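Local atomic coordinates of glutaredoxin (Methanosarcina acetivorans, PDB entry 5CAX), a protein that reduces protein disulfides as a glutaredoxin-like enzyme, in a coenzyme M-dependent reaction. Residues E59-N62 against A63-V67. Residues are numbered along the deposited sequence; the frame is centred on the assembly and turned at random.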
loop_
_atom_site.group_PDB
_atom_site.type_symbol
_atom_site.label_atom_id
_atom_site.label_comp_id
_atom_site.label_asym_id
_atom_site.label_seq_id
_atom_site.Cartn_x
_atom_site.Cartn_y
_atom_site.Cartn_z
ATOM N N GLU A 59 -6.938 -10.187 -11.872
ATOM C CA GLU A 59 -5.962 -9.296 -11.259
ATOM C C GLU A 59 -6.312 -9.032 -9.799
ATOM O O GLU A 59 -5.442 -9.052 -8.921
ATOM C CB GLU A 59 -5.895 -7.970 -12.026
ATOM C CG GLU A 59 -5.340 -8.071 -13.434
ATOM C CD GLU A 59 -6.355 -8.622 -14.429
ATOM O OE1 GLU A 59 -7.526 -8.853 -14.041
ATOM O OE2 GLU A 59 -5.976 -8.822 -15.608
ATOM N N LYS A 60 -7.589 -8.774 -9.543
ATOM C CA LYS A 60 -8.048 -8.551 -8.175
ATOM C C LYS A 60 -7.713 -9.755 -7.300
ATOM O O LYS A 60 -7.371 -9.606 -6.131
ATOM C CB LYS A 60 -9.542 -8.239 -8.156
ATOM C CG LYS A 60 -10.120 -8.062 -6.767
ATOM C CD LYS A 60 -11.597 -7.741 -6.813
ATOM C CE LYS A 60 -12.452 -8.978 -6.776
ATOM N NZ LYS A 60 -13.865 -8.591 -6.533
ATOM N N SER A 61 -7.788 -10.945 -7.889
ATOM C CA SER A 61 -7.490 -12.183 -7.179
ATOM C C SER A 61 -5.981 -12.357 -7.001
ATOM O O SER A 61 -5.528 -12.967 -6.042
ATOM C CB SER A 61 -8.077 -13.377 -7.918
ATOM O OG SER A 61 -7.549 -14.581 -7.405
ATOM N N ASN A 62 -5.204 -11.848 -7.949
ATOM C CA ASN A 62 -3.752 -11.865 -7.808
ATOM C C ASN A 62 -3.310 -10.976 -6.654
ATOM O O ASN A 62 -2.549 -11.397 -5.781
ATOM C CB ASN A 62 -3.077 -11.400 -9.097
ATOM C CG ASN A 62 -3.265 -12.374 -10.242
ATOM O OD1 ASN A 62 -3.506 -13.565 -10.028
ATOM N ND2 ASN A 62 -3.186 -11.866 -11.471
ATOM N N ALA A 63 -3.842 -9.758 -6.631
ATOM C CA ALA A 63 -3.489 -8.762 -5.620
ATOM C C ALA A 63 -3.836 -9.265 -4.211
ATOM O O ALA A 63 -3.108 -9.006 -3.250
ATOM C CB ALA A 63 -4.189 -7.431 -5.921
ATOM N N ILE A 64 -4.948 -9.983 -4.091
ATOM C CA ILE A 64 -5.357 -10.549 -2.812
ATOM C C ILE A 64 -4.334 -11.558 -2.273
ATOM O O ILE A 64 -4.010 -11.554 -1.074
ATOM C CB ILE A 64 -6.727 -11.242 -2.933
ATOM C CG1 ILE A 64 -7.840 -10.206 -3.041
ATOM C CG2 ILE A 64 -6.985 -12.135 -1.739
ATOM C CD1 ILE A 64 -7.818 -9.224 -1.931
ATOM N N LYS A 65 -3.834 -12.408 -3.174
ATOM C CA LYS A 65 -2.855 -13.451 -2.861
ATOM C C LYS A 65 -1.509 -12.870 -2.435
ATOM O O LYS A 65 -0.807 -13.443 -1.607
ATOM C CB LYS A 65 -2.672 -14.371 -4.070
ATOM C CG LYS A 65 -2.515 -15.837 -3.729
ATOM C CD LYS A 65 -3.517 -16.681 -4.503
ATOM C CE LYS A 65 -3.402 -16.410 -5.994
ATOM N NZ LYS A 65 -4.163 -17.387 -6.814
ATOM N N GLN A 66 -1.138 -11.744 -3.023
ATOM C CA GLN A 66 0.069 -11.056 -2.616
ATOM C C GLN A 66 -0.087 -10.486 -1.207
ATOM O O GLN A 66 0.803 -10.619 -0.368
ATOM C CB GLN A 66 0.410 -9.955 -3.639
ATOM C CG GLN A 66 1.336 -8.808 -3.183
ATOM C CD GLN A 66 2.808 -9.163 -3.168
ATOM O OE1 GLN A 66 3.191 -10.348 -3.174
ATOM N NE2 GLN A 66 3.654 -8.129 -3.188
ATOM N N VAL A 67 -1.209 -9.826 -0.964
ATOM C CA VAL A 67 -1.476 -9.244 0.349
ATOM C C VAL A 67 -1.391 -10.295 1.462
ATOM O O VAL A 67 -0.813 -10.037 2.513
ATOM C CB VAL A 67 -2.859 -8.531 0.380
ATOM C CG1 VAL A 67 -3.314 -8.284 1.798
ATOM C CG2 VAL A 67 -2.788 -7.207 -0.379
#
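Ala63 N hands its hydrogen to Glu59 O at 2.9 Å, the shortest of four successive i to i+4 backbone bonds that run through this middle portion of helix 57-70, one of the helices set around the four-stranded sheet of the thioredoxin-like fold. That bond is also the straightest, with an N-H...O angle of 167°. The next rung, from Ile64 N to Lys60 O, is 3.2 Å long. Lys65 N reaches Ser61 O in a weak bond, and Gln66 N closes the set on Asn62 O at 3.1 Å.

The tight side of the helix faces the protein. Ala63 is buried, with its methyl carbon CB 3.6 Å from Glu59 O. Gln66 and Val67, one turn further on, are buried as well: both lie against Tyr25 of strand 22-26, while Gln66 also touches Ile80 and Val67 touches Thr78 of strand 78-81. The amide of Gln66 lies clear of residues 59-62, and its OE1 makes a weak hydrogen bond with Arg69. Ile64, only partly exposed, leans on Phe76, a residue of the cadmium site that Cys30 and Cys33 complete.

On the looser side, Glu59 and Lys65 are exposed, and no salt bridge links the side chains of the two turns. Lys65 bends at chi2 and chi3 and folds back beside the preceding turn, leaving NZ 4.4 Å from Ser61 OG. The first bond of the Lys60 side chain points away from residues 63-67. Back on the packed side, the CG1 branch of Ile64 stands beside its own backbone N, chi1 -74°, which carries it over the preceding turn and sets CG1 3.2 Å from Lys60 O.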